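Local coordinates for protein glucosamine kinase (Streptacidiphilus jiangxiensis, PDB 6HWJ) that catalyses the magnesium- and ATP-dependent phosphorylation of D-glucosamine to D-glucosamine 6-phosphate, and acts to a lesser extent on glucose, at residues A[256-264]-A[407-415]; A[347-356]-A[419-430]. One frame throughout, in Å; residues are numbered along the deposited sequence. Where two conformers were deposited one is given.

Contact 1 of 2, residues A[256-264]-A[407-415]; sequences ELDEAVASV and VREYLYAVR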
loop_
_atom_site.group_PDB
_atom_site.type_symbol
_atom_site.label_atom_id
_atom_site.label_comp_id
_atom_site.label_asym_id
_atom_site.label_seq_id
_atom_site.Cartn_x
_atom_site.Cartn_y
_atom_site.Cartn_z
ATOM N N GLU A 256 16.579 9.387 -10.959
ATOM C CA GLU A 256 15.985 10.083 -9.827
ATOM C C GLU A 256 17.028 10.906 -9.083
ATOM O O GLU A 256 16.762 12.047 -8.669
ATOM C CB GLU A 256 15.315 9.078 -8.892
ATOM C CG GLU A 256 14.142 8.343 -9.518
ATOM C CD GLU A 256 13.620 7.221 -8.637
ATOM O OE1 GLU A 256 14.345 6.806 -7.708
ATOM O OE2 GLU A 256 12.484 6.748 -8.874
ATOM N N LEU A 257 18.221 10.347 -8.898
ATOM C CA LEU A 257 19.308 11.100 -8.284
ATOM C C LEU A 257 19.613 12.363 -9.087
ATOM O O LEU A 257 19.735 13.460 -8.527
ATOM C CB LEU A 257 20.548 10.201 -8.170
ATOM C CG LEU A 257 21.813 10.845 -7.617
ATOM C CD1 LEU A 257 21.587 11.418 -6.229
ATOM C CD2 LEU A 257 22.941 9.831 -7.602
ATOM N N ASP A 258 19.744 12.226 -10.410
ATOM C CA ASP A 258 20.009 13.395 -11.247
ATOM C C ASP A 258 18.916 14.447 -11.084
ATOM O O ASP A 258 19.208 15.644 -10.966
ATOM C CB ASP A 258 20.144 12.975 -12.707
ATOM C CG ASP A 258 21.412 12.192 -12.969
ATOM O OD1 ASP A 258 22.367 12.317 -12.174
ATOM O OD2 ASP A 258 21.457 11.451 -13.973
ATOM N N GLU A 259 17.652 14.025 -11.057
ATOM C CA GLU A 259 16.568 14.987 -10.896
ATOM C C GLU A 259 16.669 15.703 -9.555
ATOM O O GLU A 259 16.516 16.929 -9.476
ATOM C CB GLU A 259 15.215 14.299 -11.042
ATOM C CG GLU A 259 14.046 15.273 -11.099
ATOM C CD GLU A 259 12.705 14.573 -11.215
ATOM O OE1 GLU A 259 12.673 13.411 -11.673
ATOM O OE2 GLU A 259 11.683 15.185 -10.835
ATOM N N ALA A 260 16.909 14.949 -8.472
ATOM C CA ALA A 260 17.047 15.572 -7.160
ATOM C C ALA A 260 18.211 16.554 -7.133
ATOM O O ALA A 260 18.079 17.662 -6.610
ATOM C CB ALA A 260 17.230 14.503 -6.084
ATOM N N VAL A 261 19.354 16.170 -7.705
ATOM C CA VAL A 261 20.508 17.064 -7.751
ATOM C C VAL A 261 20.178 18.344 -8.505
ATOM O O VAL A 261 20.689 19.422 -8.167
ATOM C CB VAL A 261 21.719 16.345 -8.383
ATOM C CG1 VAL A 261 22.800 17.329 -8.727
ATOM C CG2 VAL A 261 22.262 15.286 -7.449
ATOM N N ALA A 262 19.331 18.252 -9.534
ATOM C CA ALA A 262 19.009 19.408 -10.364
ATOM C C ALA A 262 17.897 20.275 -9.778
ATOM O O ALA A 262 17.672 21.382 -10.275
ATOM C CB ALA A 262 18.597 18.950 -11.768
ATOM N N SER A 263 17.205 19.809 -8.737
ATOM C CA SER A 263 16.033 20.506 -8.233
ATOM C C SER A 263 16.119 20.926 -6.770
ATOM O O SER A 263 15.370 21.820 -6.368
ATOM C CB SER A 263 14.786 19.634 -8.415
ATOM O OG SER A 263 14.967 18.378 -7.812
ATOM N N VAL A 264 16.994 20.327 -5.972
ATOM C CA VAL A 264 17.053 20.635 -4.542
ATOM C C VAL A 264 17.825 21.937 -4.355
ATOM O O VAL A 264 19.003 22.016 -4.723
ATOM C CB VAL A 264 17.701 19.490 -3.743
ATOM C CG1 VAL A 264 17.918 19.911 -2.297
ATOM C CG2 VAL A 264 16.836 18.238 -3.813
ATOM N N VAL A 407 16.601 9.647 -1.566
ATOM C CA VAL A 407 16.488 10.487 -2.745
ATOM C C VAL A 407 15.027 10.736 -3.106
ATOM O O VAL A 407 14.668 11.830 -3.566
ATOM C CB VAL A 407 17.254 9.854 -3.923
ATOM C CG1 VAL A 407 17.029 10.646 -5.196
ATOM C CG2 VAL A 407 18.743 9.754 -3.588
ATOM N N ARG A 408 14.169 9.734 -2.916
ATOM C CA ARG A 408 12.742 9.931 -3.164
ATOM C C ARG A 408 12.165 11.021 -2.265
ATOM O O ARG A 408 11.209 11.702 -2.652
ATOM C CB ARG A 408 11.964 8.626 -2.949
ATOM C CG ARG A 408 12.176 7.552 -4.007
ATOM C CD ARG A 408 11.773 8.010 -5.399
ATOM N NE ARG A 408 10.468 8.664 -5.424
ATOM C CZ ARG A 408 9.868 9.100 -6.531
ATOM N NH1 ARG A 408 8.686 9.687 -6.455
ATOM N NH2 ARG A 408 10.451 8.945 -7.713
ATOM N N GLU A 409 12.706 11.177 -1.050
ATOM C CA GLU A 409 12.185 12.186 -0.139
ATOM C C GLU A 409 12.507 13.584 -0.639
ATOM O O GLU A 409 11.683 14.499 -0.496
ATOM C CB GLU A 409 12.743 11.976 1.276
ATOM C CG GLU A 409 12.416 10.625 1.853
ATOM C CD GLU A 409 10.925 10.430 2.111
ATOM O OE1 GLU A 409 10.175 11.418 2.182
ATOM O OE2 GLU A 409 10.495 9.272 2.254
ATOM N N TYR A 410 13.690 13.763 -1.252
ATOM C CA TYR A 410 13.998 15.032 -1.897
ATOM C C TYR A 410 12.980 15.364 -2.983
ATOM O O TYR A 410 12.543 16.521 -3.118
ATOM C CB TYR A 410 15.390 15.010 -2.536
ATOM C CG TYR A 410 16.568 15.029 -1.600
ATOM C CD1 TYR A 410 16.906 16.174 -0.902
ATOM C CD2 TYR A 410 17.393 13.916 -1.478
ATOM C CE1 TYR A 410 18.019 16.201 -0.075
ATOM C CE2 TYR A 410 18.508 13.937 -0.668
ATOM C CZ TYR A 410 18.824 15.077 0.024
ATOM O OH TYR A 410 19.937 15.085 0.832
ATOM N N LEU A 411 12.615 14.365 -3.792
ATOM C CA LEU A 411 11.692 14.605 -4.886
ATOM C C LEU A 411 10.303 14.919 -4.348
ATOM O O LEU A 411 9.628 15.820 -4.859
ATOM C CB LEU A 411 11.665 13.396 -5.837
ATOM C CG LEU A 411 12.975 13.097 -6.573
ATOM C CD1 LEU A 411 12.809 11.905 -7.532
ATOM C CD2 LEU A 411 13.474 14.306 -7.359
ATOM N N TYR A 412 9.860 14.193 -3.318
ATOM C CA TYR A 412 8.604 14.551 -2.667
ATOM C C TYR A 412 8.636 16.008 -2.202
ATOM O O TYR A 412 7.706 16.780 -2.457
ATOM C CB TYR A 412 8.328 13.625 -1.496
ATOM C CG TYR A 412 7.145 14.080 -0.676
ATOM C CD1 TYR A 412 5.847 13.784 -1.076
ATOM C CD2 TYR A 412 7.325 14.831 0.478
ATOM C CE1 TYR A 412 4.755 14.215 -0.331
ATOM C CE2 TYR A 412 6.247 15.269 1.212
ATOM C CZ TYR A 412 4.964 14.957 0.802
ATOM O OH TYR A 412 3.895 15.389 1.535
ATOM N N ALA A 413 9.730 16.407 -1.555
ATOM C CA ALA A 413 9.832 17.753 -1.019
ATOM C C ALA A 413 9.694 18.796 -2.117
ATOM O O ALA A 413 8.868 19.712 -2.015
ATOM C CB ALA A 413 11.167 17.918 -0.276
ATOM N N VAL A 414 10.505 18.688 -3.174
ATOM C CA VAL A 414 10.526 19.743 -4.177
ATOM C C VAL A 414 9.200 19.787 -4.934
ATOM O O VAL A 414 8.798 20.840 -5.422
ATOM C CB VAL A 414 11.714 19.576 -5.143
ATOM C CG1 VAL A 414 13.036 19.693 -4.373
ATOM C CG2 VAL A 414 11.634 18.243 -5.900
ATOM N N ARG A 415 8.481 18.671 -4.999
ATOM C CA ARG A 415 7.225 18.633 -5.729
ATOM C C ARG A 415 6.016 19.021 -4.877
ATOM O O ARG A 415 5.017 19.511 -5.429
ATOM C CB ARG A 415 6.980 17.230 -6.297
ATOM C CG ARG A 415 7.982 16.789 -7.335
ATOM C CD ARG A 415 7.857 15.298 -7.586
ATOM N NE ARG A 415 8.831 14.817 -8.569
ATOM C CZ ARG A 415 9.028 13.532 -8.851
ATOM N NH1 ARG A 415 8.326 12.596 -8.224
ATOM N NH2 ARG A 415 9.928 13.185 -9.753
#

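Contact 2 of 2, residues A[347-356]-A[419-430]; sequences DHVGRVVVFR and HWVYVPDLSLTD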
loop_
_atom_site.group_PDB
_atom_site.type_symbol
_atom_site.label_atom_id
_atom_site.label_comp_id
_atom_site.label_asym_id
_atom_site.label_seq_id
_atom_site.Cartn_x
_atom_site.Cartn_y
_atom_site.Cartn_z
ATOM N N ASP A 347 13.705 6.198 10.716
ATOM C CA ASP A 347 14.629 7.329 10.752
ATOM C C ASP A 347 13.868 8.647 10.615
ATOM O O ASP A 347 14.078 9.591 11.389
ATOM C CB ASP A 347 15.659 7.157 9.633
ATOM C CG ASP A 347 16.760 8.179 9.680
ATOM O OD1 ASP A 347 16.468 9.382 9.751
ATOM O OD2 ASP A 347 17.927 7.779 9.632
ATOM N N HIS A 348 12.972 8.719 9.640
ATOM C CA HIS A 348 12.243 9.963 9.366
ATOM C C HIS A 348 11.336 10.373 10.536
ATOM O O HIS A 348 11.163 11.577 10.793
ATOM C CB HIS A 348 11.441 9.812 8.091
ATOM C CG HIS A 348 12.284 9.472 6.902
ATOM N ND1 HIS A 348 11.761 8.991 5.722
ATOM C CD2 HIS A 348 13.624 9.513 6.727
ATOM C CE1 HIS A 348 12.745 8.768 4.865
ATOM N NE2 HIS A 348 13.885 9.094 5.444
ATOM N N VAL A 349 10.739 9.395 11.216
ATOM C CA VAL A 349 9.965 9.677 12.419
ATOM C C VAL A 349 10.813 10.436 13.420
ATOM O O VAL A 349 10.374 11.429 13.998
ATOM C CB VAL A 349 9.418 8.372 13.029
ATOM C CG1 VAL A 349 8.866 8.622 14.436
ATOM C CG2 VAL A 349 8.321 7.805 12.148
ATOM N N GLY A 350 12.038 9.974 13.633
ATOM C CA GLY A 350 12.935 10.656 14.533
ATOM C C GLY A 350 13.254 12.058 14.069
ATOM O O GLY A 350 13.304 12.988 14.878
ATOM N N ARG A 351 13.478 12.237 12.758
ATOM C CA ARG A 351 13.784 13.568 12.258
ATOM C C ARG A 351 12.609 14.508 12.492
ATOM O O ARG A 351 12.800 15.676 12.845
ATOM C CB ARG A 351 14.132 13.524 10.762
ATOM C CG ARG A 351 15.249 12.556 10.406
ATOM C CD ARG A 351 16.527 12.821 11.138
ATOM N NE ARG A 351 17.494 11.740 10.902
ATOM C CZ ARG A 351 18.691 11.669 11.471
ATOM N NH1 ARG A 351 19.096 12.626 12.311
ATOM N NH2 ARG A 351 19.477 10.645 11.211
ATOM N N VAL A 352 11.387 14.019 12.260
ATOM C CA VAL A 352 10.196 14.856 12.406
ATOM C C VAL A 352 10.001 15.266 13.870
ATOM O O VAL A 352 9.650 16.417 14.162
ATOM C CB VAL A 352 8.971 14.099 11.860
ATOM C CG1 VAL A 352 7.664 14.781 12.313
ATOM C CG2 VAL A 352 9.048 14.007 10.328
ATOM N N VAL A 353 10.223 14.336 14.809
ATOM C CA VAL A 353 10.080 14.669 16.228
ATOM C C VAL A 353 11.020 15.805 16.584
ATOM O O VAL A 353 10.630 16.772 17.246
ATOM C CB VAL A 353 10.340 13.431 17.113
ATOM C CG1 VAL A 353 10.473 13.828 18.590
ATOM C CG2 VAL A 353 9.230 12.416 16.952
ATOM N N VAL A 354 12.273 15.719 16.128
ATOM C CA VAL A 354 13.254 16.738 16.474
ATOM C C VAL A 354 12.885 18.070 15.845
ATOM O O VAL A 354 13.027 19.129 16.466
ATOM C CB VAL A 354 14.660 16.274 16.054
ATOM C CG1 VAL A 354 15.636 17.435 16.128
ATOM C CG2 VAL A 354 15.111 15.098 16.938
ATOM N N PHE A 355 12.426 18.043 14.606
ATOM C CA PHE A 355 12.120 19.262 13.870
ATOM C C PHE A 355 10.884 19.974 14.423
ATOM O O PHE A 355 10.839 21.213 14.460
ATOM C CB PHE A 355 11.914 18.887 12.393
ATOM C CG PHE A 355 11.703 20.068 11.472
ATOM C CD1 PHE A 355 12.775 20.708 10.892
ATOM C CD2 PHE A 355 10.424 20.471 11.122
ATOM C CE1 PHE A 355 12.594 21.774 10.019
ATOM C CE2 PHE A 355 10.233 21.533 10.244
ATOM C CZ PHE A 355 11.307 22.174 9.693
ATOM N N ARG A 356 9.880 19.216 14.860
ATOM C CA ARG A 356 8.589 19.792 15.219
ATOM C C ARG A 356 8.416 20.065 16.707
ATOM O O ARG A 356 7.498 20.806 17.073
ATOM C CB ARG A 356 7.450 18.861 14.781
ATOM C CG ARG A 356 7.359 18.692 13.289
ATOM C CD ARG A 356 6.137 17.874 12.902
ATOM N NE ARG A 356 6.089 17.637 11.451
ATOM C CZ ARG A 356 5.255 16.789 10.861
ATOM N NH1 ARG A 356 4.383 16.106 11.577
ATOM N NH2 ARG A 356 5.298 16.631 9.550
ATOM N N HIS A 419 10.128 22.363 2.380
ATOM C CA HIS A 419 11.000 22.342 3.548
ATOM C C HIS A 419 11.357 20.926 3.975
ATOM O O HIS A 419 12.303 20.750 4.745
ATOM C CB HIS A 419 10.364 23.096 4.710
ATOM C CG HIS A 419 9.371 22.302 5.480
ATOM N ND1 HIS A 419 8.016 22.388 5.257
ATOM C CD2 HIS A 419 9.536 21.398 6.470
ATOM C CE1 HIS A 419 7.389 21.572 6.077
ATOM N NE2 HIS A 419 8.287 20.956 6.820
ATOM N N TRP A 420 10.655 19.922 3.463
ATOM C CA TRP A 420 10.884 18.528 3.829
ATOM C C TRP A 420 12.276 18.045 3.461
ATOM O O TRP A 420 12.654 16.961 3.904
ATOM C CB TRP A 420 9.792 17.674 3.157
ATOM C CG TRP A 420 9.809 16.237 3.478
ATOM C CD1 TRP A 420 10.248 15.221 2.667
ATOM C CD2 TRP A 420 9.352 15.612 4.696
ATOM N NE1 TRP A 420 10.115 14.002 3.323
ATOM C CE2 TRP A 420 9.556 14.219 4.555
ATOM C CE3 TRP A 420 8.782 16.099 5.883
ATOM C CZ2 TRP A 420 9.217 13.305 5.559
ATOM C CZ3 TRP A 420 8.459 15.188 6.892
ATOM C CH2 TRP A 420 8.679 13.806 6.716
ATOM N N VAL A 421 13.048 18.812 2.680
ATOM C CA VAL A 421 14.397 18.414 2.346
ATOM C C VAL A 421 15.253 18.145 3.578
ATOM O O VAL A 421 16.286 17.475 3.460
ATOM C CB VAL A 421 15.106 19.467 1.449
ATOM C CG1 VAL A 421 14.400 19.594 0.100
ATOM C CG2 VAL A 421 15.182 20.828 2.151
ATOM N N TYR A 422 14.866 18.658 4.763
ATOM C CA TYR A 422 15.696 18.437 5.943
ATOM C C TYR A 422 15.735 16.960 6.334
ATOM O O TYR A 422 16.723 16.507 6.916
ATOM C CB TYR A 422 15.222 19.259 7.150
ATOM C CG TYR A 422 13.998 18.720 7.831
ATOM C CD1 TYR A 422 12.718 19.071 7.399
ATOM C CD2 TYR A 422 14.110 17.861 8.928
ATOM C CE1 TYR A 422 11.593 18.579 8.034
ATOM C CE2 TYR A 422 13.011 17.370 9.561
ATOM C CZ TYR A 422 11.746 17.732 9.125
ATOM O OH TYR A 422 10.643 17.227 9.771
ATOM N N VAL A 423 14.684 16.209 6.021
ATOM C CA VAL A 423 14.580 14.806 6.421
ATOM C C VAL A 423 15.671 14.001 5.720
ATOM O O VAL A 423 16.509 13.393 6.407
ATOM C CB VAL A 423 13.169 14.263 6.150
ATOM C CG1 VAL A 423 13.071 12.769 6.460
ATOM C CG2 VAL A 423 12.150 15.016 7.006
ATOM N N PRO A 424 15.733 13.957 4.382
ATOM C CA PRO A 424 16.828 13.192 3.757
ATOM C C PRO A 424 18.190 13.796 4.012
ATOM O O PRO A 424 19.183 13.060 4.071
ATOM C CB PRO A 424 16.464 13.198 2.260
ATOM C CG PRO A 424 15.597 14.410 2.086
ATOM C CD PRO A 424 14.788 14.487 3.374
ATOM N N ASP A 425 18.282 15.125 4.160
ATOM C CA ASP A 425 19.562 15.743 4.459
ATOM C C ASP A 425 20.132 15.202 5.770
ATOM O O ASP A 425 21.300 14.791 5.832
ATOM C CB ASP A 425 19.409 17.261 4.516
ATOM C CG ASP A 425 20.723 17.967 4.818
ATOM O OD1 ASP A 425 21.665 17.832 4.020
ATOM O OD2 ASP A 425 20.802 18.660 5.865
ATOM N N LEU A 426 19.321 15.188 6.826
ATOM C CA LEU A 426 19.815 14.717 8.116
ATOM C C LEU A 426 19.956 13.199 8.119
ATOM O O LEU A 426 20.901 12.669 8.699
ATOM C CB LEU A 426 18.891 15.190 9.234
ATOM C CG LEU A 426 18.826 16.720 9.375
ATOM C CD1 LEU A 426 17.810 17.144 10.431
ATOM C CD2 LEU A 426 20.203 17.318 9.689
ATOM N N SER A 427 19.042 12.485 7.456
ATOM C CA SER A 427 19.157 11.033 7.363
ATOM C C SER A 427 20.462 10.632 6.687
ATOM O O SER A 427 21.227 9.813 7.213
ATOM C CB SER A 427 17.970 10.459 6.585
ATOM O OG SER A 427 16.753 10.853 7.147
ATOM N N LEU A 428 20.742 11.213 5.507
ATOM C CA LEU A 428 21.951 10.864 4.770
ATOM C C LEU A 428 23.201 11.334 5.491
ATOM O O LEU A 428 24.253 10.695 5.378
ATOM C CB LEU A 428 21.931 11.452 3.360
ATOM C CG LEU A 428 20.984 10.773 2.375
ATOM C CD1 LEU A 428 20.836 11.614 1.117
ATOM C CD2 LEU A 428 21.475 9.375 2.024
ATOM N N THR A 429 23.114 12.451 6.214
ATOM C CA THR A 429 24.238 12.906 7.021
ATOM C C THR A 429 24.679 11.825 7.998
ATOM O O THR A 429 25.877 11.599 8.169
ATOM C CB THR A 429 23.878 14.197 7.765
ATOM O OG1 THR A 429 23.680 15.260 6.818
ATOM C CG2 THR A 429 25.005 14.587 8.727
ATOM N N ASP A 430 23.729 11.131 8.625
ATOM C CA ASP A 430 24.067 10.052 9.546
ATOM C C ASP A 430 24.339 8.726 8.837
ATOM O O ASP A 430 25.072 7.898 9.381
ATOM C CB ASP A 430 22.938 9.864 10.581
ATOM C CG ASP A 430 22.926 10.955 11.642
ATOM O OD1 ASP A 430 23.870 11.786 11.681
ATOM O OD2 ASP A 430 21.979 10.983 12.464
HETATM O O HOH W 1 20.276 8.184 9.267
#

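Contact 1 of 2, residues A[256-264]-A[407-415]
Leu411 packs as a knob into a hole formed by Glu256, Glu259, Ala260 and Ser263, its two methyl groups dividing the work. CD2 presses on the backbone of the facing helix, 3.7 Å from Ala260 N, while CD1 rests against Glu256 CB. The small Ala260 lets the backbones come close: its CB lies 4.0 Å from Val407 CG1 and touches Tyr410 CB as well as the leucine. Toward the end of 256-264, Val264 sends CG2 obliquely to the Tyr410 ring, 3.6 Å from CD1, and Val414 CG1 reaches Ser263 O.

Two salt bridges line one edge of this apolar seam. Glu259, with CG anti to its backbone N (chi1 -171°) and an extended chain, crosses Arg415 at about a right angle; Arg415 NH2 donates a nearly straight bond of 2.9 Å to Glu259 OE2 on the syn side of the carboxylate. The same guanidinium has Leu411 CB over the centre of one face, and Glu259 CG touches Leu411 CD2, so the bridge lies against the leucine. The bridge from Arg408 NH2 to Glu256 OE2 is longer, 3.2 Å, and its hydrogen bond weak and bent; the carboxylate and guanidinium planes stand 61° apart. The arginine reaches it by bending at chi2 and chi3. Ser263 OG bonds to Glu259 O at 2.7 Å, back to the preceding turn, with the hydroxyl beside Val414 CG2.

The helix axes approach to 9.1 Å and cross at 46°. Residues 407-415 belong to the proposed substrate-specificity motif and include Glu409, which binds D-glucosamine but does not touch 256-264. Helix 266-284 backs the seam, with Leu272 against Ala260, Tyr283 against Val407 and Trp275 against Tyr410, whereas helix 422-431 meets Tyr410 through Pro424 and Leu428.

Contact 2 of 2, residues A[347-356]-A[419-430]
Arg351 and Val423 mark the closest backbone approach, 6.0 Å between CA atoms, where helices 347-356 and 422-430 cross at 116° with their axes 9.5 Å apart. The Arg351 side chain enters a hole among Val423, Leu426, Ser427 and Asp430, bending at chi2 (-57°). Its NH2 gives Asp430 OD2 a bond of 2.8 Å that lies in the guanidinium plane but comes from above the carboxylate, and its NE binds Asp347 OD1 one helical turn back at 2.8 Å. A buried arginine is thus held between two carboxylates; Arg366 and Arg402 add second partners to Asp430 and Asp347, respectively. Val423 CG1 makes a CH-pi contact over one face of His348, 3.6 Å from the ring centroid, while His348 NE2 is hydrogen-bonded to Glu406. At the other end Phe355 and Tyr422 form an offset stack with centroids 3.8 Å apart, and His419 lies alongside Phe355 with little overlap. Val352 CG2 touches Trp420 CH2. The arrangement is a steep helix crossing pinned by a salt-bridge network and an aromatic cluster; through Trp420, hydrogen-bonded to Glu409, it borders the D-glucosamine site.

In the fold
Contacts 1 and 2 have their centres 15 Å apart in the helical part of the kinase, on the same side of the chain's centre, and their segments alternate along the sequence: 256-264, 347-356, 407-415, then 419-430. Helices 398-416 and 422-431 are consecutive, so the second halves of both contacts form one continuous region, which packs on helix 243-263 in contact 1 and on helix 335-356 in contact 2. Ala413 against Val421 and Glu409 against His348 join them directly. The proposed specificity motif runs through 407-415 and ends at Trp420 in contact 2, so both contacts pack parts of it, including the segment that carries the glucosamine-binding Glu409, against earlier helices.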